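Prolyl-tRNA synthetase (Naegleria fowleri, PDB 6UYH) probably catalyses the ATP-dependent attachment of proline to its cognate tRNA, as a class II aminoacyl-tRNA synthetase, and is caught here with halofuginone and the ATP analogue AMPPNP. Local coordinates at residues H155-R163 and T273-M281; A296-L305 and W350-V361. All coordinates share one frame; numbering follows the deposited sequence.

Interaction 1 closes before interaction 2 opens along the chain, and the two fall in different domains. The first, between 155-163 and 273-281, lies in the class II catalytic core, its centre about 8 Å from the centre of the chain, and forms part of the AMPPNP pocket. The second, between 296-305 and 350-361, pairs two parallel strands of the five-stranded sheet in the anticodon-binding domain. Helix 274-283 is followed in the chain by strand 300-304, so one connection carries the backbone from the nucleotide site into the second domain. Their centres are 25 Å apart and their nearest atoms about 7 Å, without touching: one contact shapes the nucleotide site, the other builds the appended domain.

Interaction 1 (H155-R163 and T273-M281); sequences HAVPFIRSR and TRTLGVMIM. With ANP (phosphoaminophosphonic acid-adenylate ester), chain C.
Phe159 lays its CB against the bare backbone of Gly277, 3.4 Å from Gly277 N, in a hollow left on the first turns of helix 274-283. With no side chain at Gly277, Phe159 CB and Ile160 CD1 both close onto its backbone. The Phe159 ring continues past the glycine: Leu276 CB sits over one of its faces, 4.1 Å from the ring centroid in a CH-pi contact, while Ile280 CD1 meets CE2 obliquely at 3.7 Å. Beyond the same glycine, Ile160 slides its CD1 in beside Val278 N, and the extended Met281 reaches back to place CE against Ile160 CG1 (3.9 Å) and, more loosely, Val157 CG1. Phe159 and Ile160 of the loop thus fill the hollow at Gly277, with Leu276, Ile280 and Met281 as its walls.

Around Arg274 the contact turns polar. Arg274, extended to CD and then bent at chi3 (-65°), turns its guanidinium side-on to Ile160 O, with NE and NH2 each 2.9 Å from that oxygen; the NE bond lies in the carbonyl plane. NH1 and NH2 also grip ANP O3G, NH2 at 2.8 Å, and C2' of the ribose rests over one guanidinium face. Arg161 runs alongside, its plane turned 75° from that of Arg274, and its NH1 bonds ANP O2G almost straight (174°). Both guanidinium groups thus converge on the γ-phosphate. Arg161 NH2 also forms a salt bridge with the C-terminal carboxylate of Tyr513, and NH1 one with Glu152. Ser162 reads the adenine edge through its backbone N and O.

The loop, with a classic beta bulge at Ile160 and Arg161 opposite Val157, leads into strand 164-174. Helix 22-32 touches Phe159 and Met281, helix 49-67 touches Phe159 and Leu276, and Phe47 of strand 45-47 meets the Phe159 ring edge-to-face.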
loop_
_atom_site.group_PDB
_atom_site.type_symbol
_atom_site.label_atom_id
_atom_site.label_comp_id
_atom_site.label_asym_id
_atom_site.label_seq_id
_atom_site.Cartn_x
_atom_site.Cartn_y
_atom_site.Cartn_z
ATOM N N HIS A 155 6.908 26.369 -0.887
ATOM C CA HIS A 155 8.163 25.624 -0.791
ATOM C C HIS A 155 7.936 24.242 -0.185
ATOM O O HIS A 155 7.251 24.099 0.831
ATOM C CB HIS A 155 9.151 26.414 0.069
ATOM C CG HIS A 155 10.576 25.982 -0.078
ATOM N ND1 HIS A 155 11.125 24.954 0.662
ATOM C CD2 HIS A 155 11.572 26.451 -0.865
ATOM C CE1 HIS A 155 12.395 24.806 0.330
ATOM N NE2 HIS A 155 12.693 25.703 -0.593
ATOM N N ALA A 156 8.510 23.216 -0.816
ATOM C CA ALA A 156 8.336 21.861 -0.316
ATOM C C ALA A 156 9.096 21.673 0.998
ATOM O O ALA A 156 10.117 22.318 1.253
ATOM C CB ALA A 156 8.795 20.834 -1.358
ATOM N N VAL A 157 8.548 20.817 1.860
ATOM C CA VAL A 157 9.144 20.491 3.147
ATOM C C VAL A 157 9.088 18.975 3.293
ATOM O O VAL A 157 8.006 18.386 3.198
ATOM C CB VAL A 157 8.426 21.171 4.328
ATOM C CG1 VAL A 157 9.058 20.746 5.666
ATOM C CG2 VAL A 157 8.464 22.697 4.179
ATOM N N PRO A 158 10.216 18.290 3.484
ATOM C CA PRO A 158 10.170 16.831 3.636
ATOM C C PRO A 158 9.095 16.427 4.633
ATOM O O PRO A 158 8.967 17.022 5.705
ATOM C CB PRO A 158 11.579 16.486 4.135
ATOM C CG PRO A 158 12.446 17.558 3.502
ATOM C CD PRO A 158 11.592 18.823 3.566
ATOM N N PHE A 159 8.277 15.449 4.228
ATOM C CA PHE A 159 7.124 14.913 4.948
ATOM C C PHE A 159 5.976 15.911 5.083
ATOM O O PHE A 159 4.841 15.565 4.756
ATOM C CB PHE A 159 7.505 14.395 6.342
ATOM C CG PHE A 159 8.559 13.325 6.326
ATOM C CD1 PHE A 159 8.334 12.108 5.686
ATOM C CD2 PHE A 159 9.768 13.526 6.960
ATOM C CE1 PHE A 159 9.313 11.117 5.666
ATOM C CE2 PHE A 159 10.749 12.537 6.958
ATOM C CZ PHE A 159 10.517 11.326 6.311
ATOM N N ILE A 160 6.248 17.143 5.543
ATOM C CA ILE A 160 5.161 18.071 5.866
ATOM C C ILE A 160 4.413 18.506 4.615
ATOM O O ILE A 160 3.181 18.662 4.635
ATOM C CB ILE A 160 5.702 19.303 6.614
ATOM C CG1 ILE A 160 6.414 18.891 7.903
ATOM C CG2 ILE A 160 4.557 20.293 6.885
ATOM C CD1 ILE A 160 5.496 18.286 8.953
ATOM N N ARG A 161 5.145 18.785 3.531
ATOM C CA ARG A 161 4.540 19.346 2.319
ATOM C C ARG A 161 5.358 18.856 1.124
ATOM O O ARG A 161 6.346 19.482 0.739
ATOM C CB ARG A 161 4.489 20.867 2.363
ATOM C CG ARG A 161 3.696 21.453 1.179
ATOM C CD ARG A 161 3.598 22.971 1.222
ATOM N NE ARG A 161 2.931 23.414 2.444
ATOM C CZ ARG A 161 1.633 23.256 2.687
ATOM N NH1 ARG A 161 0.848 22.676 1.786
ATOM N NH2 ARG A 161 1.118 23.679 3.837
ATOM N N SER A 162 4.935 17.735 0.545
ATOM C CA SER A 162 5.627 17.175 -0.607
ATOM C C SER A 162 4.682 17.156 -1.802
ATOM O O SER A 162 3.458 17.184 -1.646
ATOM C CB SER A 162 6.193 15.776 -0.296
ATOM O OG SER A 162 5.203 14.853 0.145
ATOM N N ARG A 163 5.255 17.162 -3.010
ATOM C CA ARG A 163 4.418 17.211 -4.213
ATOM C C ARG A 163 3.788 15.865 -4.531
ATOM O O ARG A 163 2.685 15.815 -5.095
ATOM C CB ARG A 163 5.222 17.733 -5.404
ATOM C CG ARG A 163 5.442 19.244 -5.306
ATOM C CD ARG A 163 6.141 19.783 -6.532
ATOM N NE ARG A 163 5.897 21.211 -6.700
ATOM C CZ ARG A 163 6.461 21.947 -7.649
ATOM N NH1 ARG A 163 7.308 21.384 -8.500
ATOM N NH2 ARG A 163 6.184 23.242 -7.744
ATOM N N THR A 273 1.450 11.172 5.294
ATOM C CA THR A 273 2.825 11.048 5.762
ATOM C C THR A 273 3.372 12.347 6.359
ATOM O O THR A 273 4.507 12.351 6.845
ATOM C CB THR A 273 3.722 10.548 4.619
ATOM O OG1 THR A 273 3.377 11.190 3.377
ATOM C CG2 THR A 273 3.561 9.016 4.471
ATOM N N ARG A 274 2.590 13.429 6.347
ATOM C CA ARG A 274 2.903 14.585 7.182
ATOM C C ARG A 274 3.118 14.171 8.637
ATOM O O ARG A 274 3.947 14.764 9.342
ATOM C CB ARG A 274 1.771 15.622 7.057
ATOM C CG ARG A 274 1.794 16.722 8.104
ATOM C CD ARG A 274 0.739 17.788 7.786
ATOM N NE ARG A 274 1.041 18.481 6.541
ATOM C CZ ARG A 274 0.329 19.489 6.071
ATOM N NH1 ARG A 274 -0.718 19.941 6.764
ATOM N NH2 ARG A 274 0.675 20.052 4.918
ATOM N N THR A 275 2.388 13.153 9.091
ATOM C CA THR A 275 2.551 12.606 10.439
ATOM C C THR A 275 4.010 12.358 10.787
ATOM O O THR A 275 4.444 12.642 11.911
ATOM C CB THR A 275 1.781 11.286 10.571
ATOM O OG1 THR A 275 2.097 10.428 9.463
ATOM C CG2 THR A 275 0.291 11.543 10.596
ATOM N N LEU A 276 4.775 11.807 9.842
ATOM C CA LEU A 276 6.178 11.494 10.108
ATOM C C LEU A 276 6.983 12.766 10.358
ATOM O O LEU A 276 7.874 12.789 11.215
ATOM C CB LEU A 276 6.784 10.713 8.940
ATOM C CG LEU A 276 6.631 9.186 8.965
ATOM C CD1 LEU A 276 5.176 8.790 8.929
ATOM C CD2 LEU A 276 7.366 8.573 7.796
ATOM N N GLY A 277 6.702 13.823 9.593
ATOM C CA GLY A 277 7.407 15.081 9.796
ATOM C C GLY A 277 7.122 15.688 11.154
ATOM O O GLY A 277 8.031 16.174 11.835
ATOM N N VAL A 278 5.855 15.667 11.568
ATOM C CA VAL A 278 5.496 16.177 12.888
ATOM C C VAL A 278 6.238 15.402 13.964
ATOM O O VAL A 278 6.843 15.986 14.873
ATOM C CB VAL A 278 3.972 16.103 13.094
ATOM C CG1 VAL A 278 3.619 16.543 14.518
ATOM C CG2 VAL A 278 3.267 17.007 12.088
ATOM N N MET A 279 6.217 14.073 13.857
ATOM C CA MET A 279 6.896 13.210 14.817
ATOM C C MET A 279 8.359 13.606 14.976
ATOM O O MET A 279 8.867 13.746 16.096
ATOM C CB MET A 279 6.784 11.749 14.351
ATOM C CG MET A 279 7.416 10.734 15.310
ATOM S SD MET A 279 7.558 9.111 14.502
ATOM C CE MET A 279 8.886 9.390 13.326
ATOM N N ILE A 280 9.045 13.817 13.851
ATOM C CA ILE A 280 10.466 14.137 13.884
ATOM C C ILE A 280 10.702 15.546 14.430
ATOM O O ILE A 280 11.581 15.760 15.271
ATOM C CB ILE A 280 11.071 13.966 12.482
ATOM C CG1 ILE A 280 10.956 12.499 12.049
ATOM C CG2 ILE A 280 12.510 14.483 12.461
ATOM C CD1 ILE A 280 11.349 12.267 10.594
ATOM N N MET A 281 9.933 16.534 13.952
ATOM C CA MET A 281 10.131 17.898 14.430
ATOM C C MET A 281 9.834 18.029 15.916
ATOM O O MET A 281 10.466 18.847 16.601
ATOM C CB MET A 281 9.260 18.887 13.643
ATOM C CG MET A 281 9.739 19.108 12.215
ATOM S SD MET A 281 8.633 20.257 11.340
ATOM C CE MET A 281 9.489 20.357 9.766
HETATM P PG ANP C . -2.673 22.355 3.701
HETATM O O1G ANP C . -2.905 23.724 4.141
HETATM O O2G ANP C . -2.242 22.392 2.175
HETATM O O3G ANP C . -1.535 21.775 4.628
HETATM P PB ANP C . -5.072 20.823 2.763
HETATM O O1B ANP C . -6.389 21.429 2.878
HETATM O O2B ANP C . -4.520 21.050 1.323
HETATM N N3B ANP C . -4.003 21.405 3.870
HETATM P PA ANP C . -6.215 18.165 2.739
HETATM O O1A ANP C . -7.455 18.359 3.521
HETATM O O2A ANP C . -6.506 18.175 1.275
HETATM O O3A ANP C . -5.136 19.295 3.026
HETATM O "O5'" ANP C . -5.385 16.825 3.066
HETATM C "C5'" ANP C . -5.586 15.906 4.165
HETATM C "C4'" ANP C . -4.348 15.959 5.021
HETATM O "O4'" ANP C . -3.187 15.639 4.223
HETATM C "C3'" ANP C . -4.063 17.346 5.576
HETATM O "O3'" ANP C . -4.788 17.563 6.780
HETATM C "C2'" ANP C . -2.552 17.311 5.810
HETATM O "O2'" ANP C . -2.264 16.832 7.116
HETATM C "C1'" ANP C . -2.060 16.353 4.707
HETATM N N9 ANP C . -1.427 17.028 3.581
HETATM C C8 ANP C . -1.972 18.004 2.786
HETATM N N7 ANP C . -1.176 18.431 1.837
HETATM C C5 ANP C . -0.020 17.680 2.018
HETATM C C6 ANP C . 1.208 17.655 1.334
HETATM N N6 ANP C . 1.478 18.390 0.253
HETATM N N1 ANP C . 2.161 16.813 1.794
HETATM C C2 ANP C . 1.882 16.036 2.845
HETATM N N3 ANP C . 0.755 15.960 3.555
HETATM C C4 ANP C . -0.161 16.816 3.091
HETATM O O HOH W 1 4.707 13.529 2.897
#

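Interaction 2 (A296-L305 and W350-V361); sequences AFCQVVVIPL and WELRGVPLRIEV. With EDO (1,2-ethanediol), chain R.
Strands 300-304 and 357-361 run parallel, 18° apart and 4.7 Å between axes, pairing Val300 with Leu357 through Pro304 with Val361; five regular backbone bonds, from Val301 N to Leu357 O (3.0 Å) through Leu305 N to Val361 O, follow a weak one from Leu357 N to Gln299 O. On one face Val300 CG1 nestles against Ile359 CD1 at 3.8 Å, and Val302 CG1 meets Val361 CG2. On the other, Val301 CG2, anti to the backbone N, points at Trp350 and stands over its five-membered ring, 3.7 Å from the centroid and 11° off the normal. Trp350 NE1 donates to Asp336 OD2, which probably limits the rotation of the indole. Phe297 turns its ring edge to the carbonyl of Arg353, and Val355 CG2 approaches the Phe297 ring obliquely, 4.0 Å from CZ.

Ile303 CD1 packs on Arg358 CD, where the arginine bends at chi3 (81°) and spreads its guanidinium between two carboxylates. NE and NH2 both hold Glu360 OE2 (NE 2.8 Å), while NH1 takes Glu351 OE2 at 3.0 Å, above the plane of that carboxylate. The Glu351 bridge links the last turn of helix 343-353 to strand 357-361; Gly354 closes the helix with a Schellman motif. The parallel strands and helix packed on their sheet are characteristic of the α/β anticodon-binding domain of class IIa synthetases.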
loop_
_atom_site.group_PDB
_atom_site.type_symbol
_atom_site.label_atom_id
_atom_site.label_comp_id
_atom_site.label_asym_id
_atom_site.label_seq_id
_atom_site.Cartn_x
_atom_site.Cartn_y
_atom_site.Cartn_z
ATOM N N ALA A 296 8.930 2.367 16.267
ATOM C CA ALA A 296 10.376 2.248 16.098
ATOM C C ALA A 296 10.721 0.951 15.375
ATOM O O ALA A 296 10.384 -0.130 15.863
ATOM C CB ALA A 296 11.067 2.295 17.460
ATOM N N PHE A 297 11.442 1.059 14.248
ATOM C CA PHE A 297 11.844 -0.128 13.489
ATOM C C PHE A 297 12.590 -1.112 14.378
ATOM O O PHE A 297 12.474 -2.336 14.214
ATOM C CB PHE A 297 12.715 0.279 12.293
ATOM C CG PHE A 297 14.099 0.694 12.680
ATOM C CD1 PHE A 297 15.154 -0.197 12.608
ATOM C CD2 PHE A 297 14.335 1.977 13.163
ATOM C CE1 PHE A 297 16.431 0.180 13.000
ATOM C CE2 PHE A 297 15.610 2.368 13.562
ATOM C CZ PHE A 297 16.662 1.466 13.482
ATOM N N CYS A 298 13.385 -0.590 15.308
ATOM C CA CYS A 298 14.033 -1.377 16.346
ATOM C C CYS A 298 13.715 -0.704 17.671
ATOM O O CYS A 298 13.985 0.491 17.838
ATOM C CB CYS A 298 15.546 -1.458 16.124
ATOM S SG CYS A 298 16.474 -2.191 17.496
ATOM N N GLN A 299 13.124 -1.452 18.598
ATOM C CA GLN A 299 12.778 -0.864 19.890
ATOM C C GLN A 299 13.907 -0.968 20.903
ATOM O O GLN A 299 14.078 -0.068 21.734
ATOM C CB GLN A 299 11.526 -1.533 20.449
ATOM C CG GLN A 299 10.299 -1.345 19.569
ATOM C CD GLN A 299 9.170 -2.239 20.007
ATOM O OE1 GLN A 299 9.314 -3.461 20.040
ATOM N NE2 GLN A 299 8.042 -1.637 20.367
ATOM N N VAL A 300 14.671 -2.057 20.862
ATOM C CA VAL A 300 15.727 -2.318 21.835
ATOM C C VAL A 300 16.940 -2.830 21.078
ATOM O O VAL A 300 16.822 -3.762 20.279
ATOM C CB VAL A 300 15.299 -3.351 22.901
ATOM C CG1 VAL A 300 16.424 -3.564 23.916
ATOM C CG2 VAL A 300 14.012 -2.927 23.596
ATOM N N VAL A 301 18.101 -2.224 21.312
ATOM C CA VAL A 301 19.364 -2.731 20.781
ATOM C C VAL A 301 20.192 -3.256 21.947
ATOM O O VAL A 301 20.327 -2.581 22.976
ATOM C CB VAL A 301 20.125 -1.660 19.972
ATOM C CG1 VAL A 301 20.454 -0.426 20.822
ATOM C CG2 VAL A 301 21.390 -2.261 19.343
ATOM N N VAL A 302 20.713 -4.474 21.800
ATOM C CA VAL A 302 21.521 -5.122 22.830
ATOM C C VAL A 302 22.978 -5.052 22.400
ATOM O O VAL A 302 23.320 -5.442 21.277
ATOM C CB VAL A 302 21.084 -6.581 23.055
ATOM C CG1 VAL A 302 21.851 -7.198 24.228
ATOM C CG2 VAL A 302 19.589 -6.669 23.298
ATOM N N ILE A 303 23.835 -4.546 23.279
ATOM C CA ILE A 303 25.242 -4.375 22.927
ATOM C C ILE A 303 26.125 -5.070 23.959
ATOM O O ILE A 303 26.168 -4.656 25.125
ATOM C CB ILE A 303 25.604 -2.888 22.796
ATOM C CG1 ILE A 303 24.676 -2.205 21.785
ATOM C CG2 ILE A 303 27.059 -2.726 22.381
ATOM C CD1 ILE A 303 25.019 -0.762 21.507
ATOM N N PRO A 304 26.835 -6.133 23.581
ATOM C CA PRO A 304 27.813 -6.726 24.499
ATOM C C PRO A 304 29.104 -5.923 24.473
ATOM O O PRO A 304 29.603 -5.560 23.406
ATOM C CB PRO A 304 28.015 -8.137 23.938
ATOM C CG PRO A 304 27.751 -7.991 22.476
ATOM C CD PRO A 304 26.714 -6.895 22.326
ATOM N N LEU A 305 29.635 -5.633 25.657
ATOM C CA LEU A 305 30.895 -4.911 25.788
ATOM C C LEU A 305 32.044 -5.913 25.792
ATOM O O LEU A 305 32.124 -6.771 26.679
ATOM C CB LEU A 305 30.899 -4.071 27.062
ATOM C CG LEU A 305 29.665 -3.184 27.213
ATOM C CD1 LEU A 305 29.751 -2.331 28.466
ATOM C CD2 LEU A 305 29.486 -2.315 25.978
ATOM N N TRP A 350 23.190 3.934 16.956
ATOM C CA TRP A 350 21.780 3.651 17.178
ATOM C C TRP A 350 21.037 4.837 17.774
ATOM O O TRP A 350 19.827 4.962 17.557
ATOM C CB TRP A 350 21.634 2.419 18.077
ATOM C CG TRP A 350 22.222 1.185 17.463
ATOM C CD1 TRP A 350 23.374 0.557 17.834
ATOM C CD2 TRP A 350 21.707 0.450 16.345
ATOM N NE1 TRP A 350 23.601 -0.531 17.030
ATOM C CE2 TRP A 350 22.593 -0.621 16.107
ATOM C CE3 TRP A 350 20.579 0.585 15.530
ATOM C CZ2 TRP A 350 22.388 -1.551 15.087
ATOM C CZ3 TRP A 350 20.378 -0.344 14.508
ATOM C CH2 TRP A 350 21.280 -1.395 14.300
ATOM N N GLU A 351 21.725 5.716 18.513
ATOM C CA GLU A 351 21.074 6.949 18.958
ATOM C C GLU A 351 20.707 7.827 17.770
ATOM O O GLU A 351 19.609 8.391 17.721
ATOM C CB GLU A 351 21.980 7.715 19.932
ATOM C CG GLU A 351 22.044 7.112 21.330
ATOM C CD GLU A 351 23.120 7.740 22.200
ATOM O OE1 GLU A 351 23.888 8.587 21.690
ATOM O OE2 GLU A 351 23.198 7.380 23.396
ATOM N N LEU A 352 21.617 7.946 16.800
ATOM C CA LEU A 352 21.345 8.707 15.581
ATOM C C LEU A 352 20.104 8.192 14.862
ATOM O O LEU A 352 19.303 8.973 14.332
ATOM C CB LEU A 352 22.569 8.629 14.661
ATOM C CG LEU A 352 22.503 9.278 13.280
ATOM C CD1 LEU A 352 22.158 10.766 13.416
ATOM C CD2 LEU A 352 23.825 9.090 12.537
ATOM N N ARG A 353 19.924 6.878 14.838
ATOM C CA ARG A 353 18.815 6.281 14.111
ATOM C C ARG A 353 17.541 6.199 14.940
ATOM O O ARG A 353 16.489 5.842 14.400
ATOM C CB ARG A 353 19.241 4.902 13.597
ATOM C CG ARG A 353 20.298 5.027 12.504
ATOM C CD ARG A 353 21.081 3.742 12.267
ATOM N NE ARG A 353 21.919 3.832 11.071
ATOM C CZ ARG A 353 23.074 4.496 11.000
ATOM N NH1 ARG A 353 23.552 5.133 12.061
ATOM N NH2 ARG A 353 23.758 4.521 9.864
ATOM N N GLY A 354 17.605 6.530 16.228
ATOM C CA GLY A 354 16.408 6.762 17.012
ATOM C C GLY A 354 15.974 5.638 17.919
ATOM O O GLY A 354 14.894 5.737 18.510
ATOM N N VAL A 355 16.776 4.587 18.067
ATOM C CA VAL A 355 16.326 3.422 18.842
ATOM C C VAL A 355 15.997 3.850 20.272
ATOM O O VAL A 355 16.841 4.470 20.948
ATOM C CB VAL A 355 17.399 2.322 18.823
ATOM C CG1 VAL A 355 16.995 1.185 19.735
ATOM C CG2 VAL A 355 17.593 1.809 17.388
ATOM N N PRO A 356 14.797 3.562 20.782
ATOM C CA PRO A 356 14.409 4.132 22.086
ATOM C C PRO A 356 15.130 3.533 23.288
ATOM O O PRO A 356 15.323 4.244 24.283
ATOM C CB PRO A 356 12.890 3.882 22.145
ATOM C CG PRO A 356 12.587 2.906 21.051
ATOM C CD PRO A 356 13.639 3.092 20.006
ATOM N N LEU A 357 15.545 2.268 23.252
ATOM C CA LEU A 357 16.143 1.670 24.440
ATOM C C LEU A 357 17.381 0.876 24.060
ATOM O O LEU A 357 17.360 0.103 23.098
ATOM C CB LEU A 357 15.142 0.768 25.165
ATOM C CG LEU A 357 15.604 0.105 26.464
ATOM C CD1 LEU A 357 15.917 1.146 27.558
ATOM C CD2 LEU A 357 14.558 -0.886 26.939
ATOM N N ARG A 358 18.457 1.074 24.815
ATOM C CA ARG A 358 19.694 0.328 24.646
ATOM C C ARG A 358 19.969 -0.493 25.899
ATOM O O ARG A 358 19.821 0.002 27.021
ATOM C CB ARG A 358 20.866 1.275 24.367
ATOM C CG ARG A 358 22.235 0.624 24.360
ATOM C CD ARG A 358 23.310 1.622 23.941
ATOM N NE ARG A 358 23.742 2.508 25.022
ATOM C CZ ARG A 358 23.750 3.837 24.958
ATOM N NH1 ARG A 358 23.348 4.462 23.861
ATOM N NH2 ARG A 358 24.172 4.545 26.000
ATOM N N ILE A 359 20.350 -1.752 25.703
ATOM C CA ILE A 359 20.800 -2.625 26.783
ATOM C C ILE A 359 22.293 -2.841 26.593
ATOM O O ILE A 359 22.728 -3.302 25.530
ATOM C CB ILE A 359 20.037 -3.959 26.800
ATOM C CG1 ILE A 359 18.558 -3.708 27.112
ATOM C CG2 ILE A 359 20.663 -4.940 27.810
ATOM C CD1 ILE A 359 17.703 -4.949 27.159
ATOM N N GLU A 360 23.080 -2.475 27.607
ATOM C CA GLU A 360 24.522 -2.688 27.617
ATOM C C GLU A 360 24.822 -3.835 28.573
ATOM O O GLU A 360 24.459 -3.769 29.752
ATOM C CB GLU A 360 25.269 -1.426 28.054
ATOM C CG GLU A 360 24.933 -0.166 27.265
ATOM C CD GLU A 360 25.496 1.089 27.918
ATOM O OE1 GLU A 360 26.259 0.959 28.901
ATOM O OE2 GLU A 360 25.175 2.203 27.454
ATOM N N VAL A 361 25.471 -4.880 28.067
ATOM C CA VAL A 361 25.807 -6.062 28.857
ATOM C C VAL A 361 27.319 -6.086 29.031
ATOM O O VAL A 361 28.055 -6.405 28.088
ATOM C CB VAL A 361 25.307 -7.353 28.199
ATOM C CG1 VAL A 361 25.517 -8.530 29.140
ATOM C CG2 VAL A 361 23.843 -7.220 27.811
HETATM C C1 EDO R . 6.314 -5.193 21.701
HETATM O O1 EDO R . 5.006 -5.354 22.263
HETATM C C2 EDO R . 6.208 -4.313 20.465
HETATM O O2 EDO R . 5.629 -3.053 20.834
#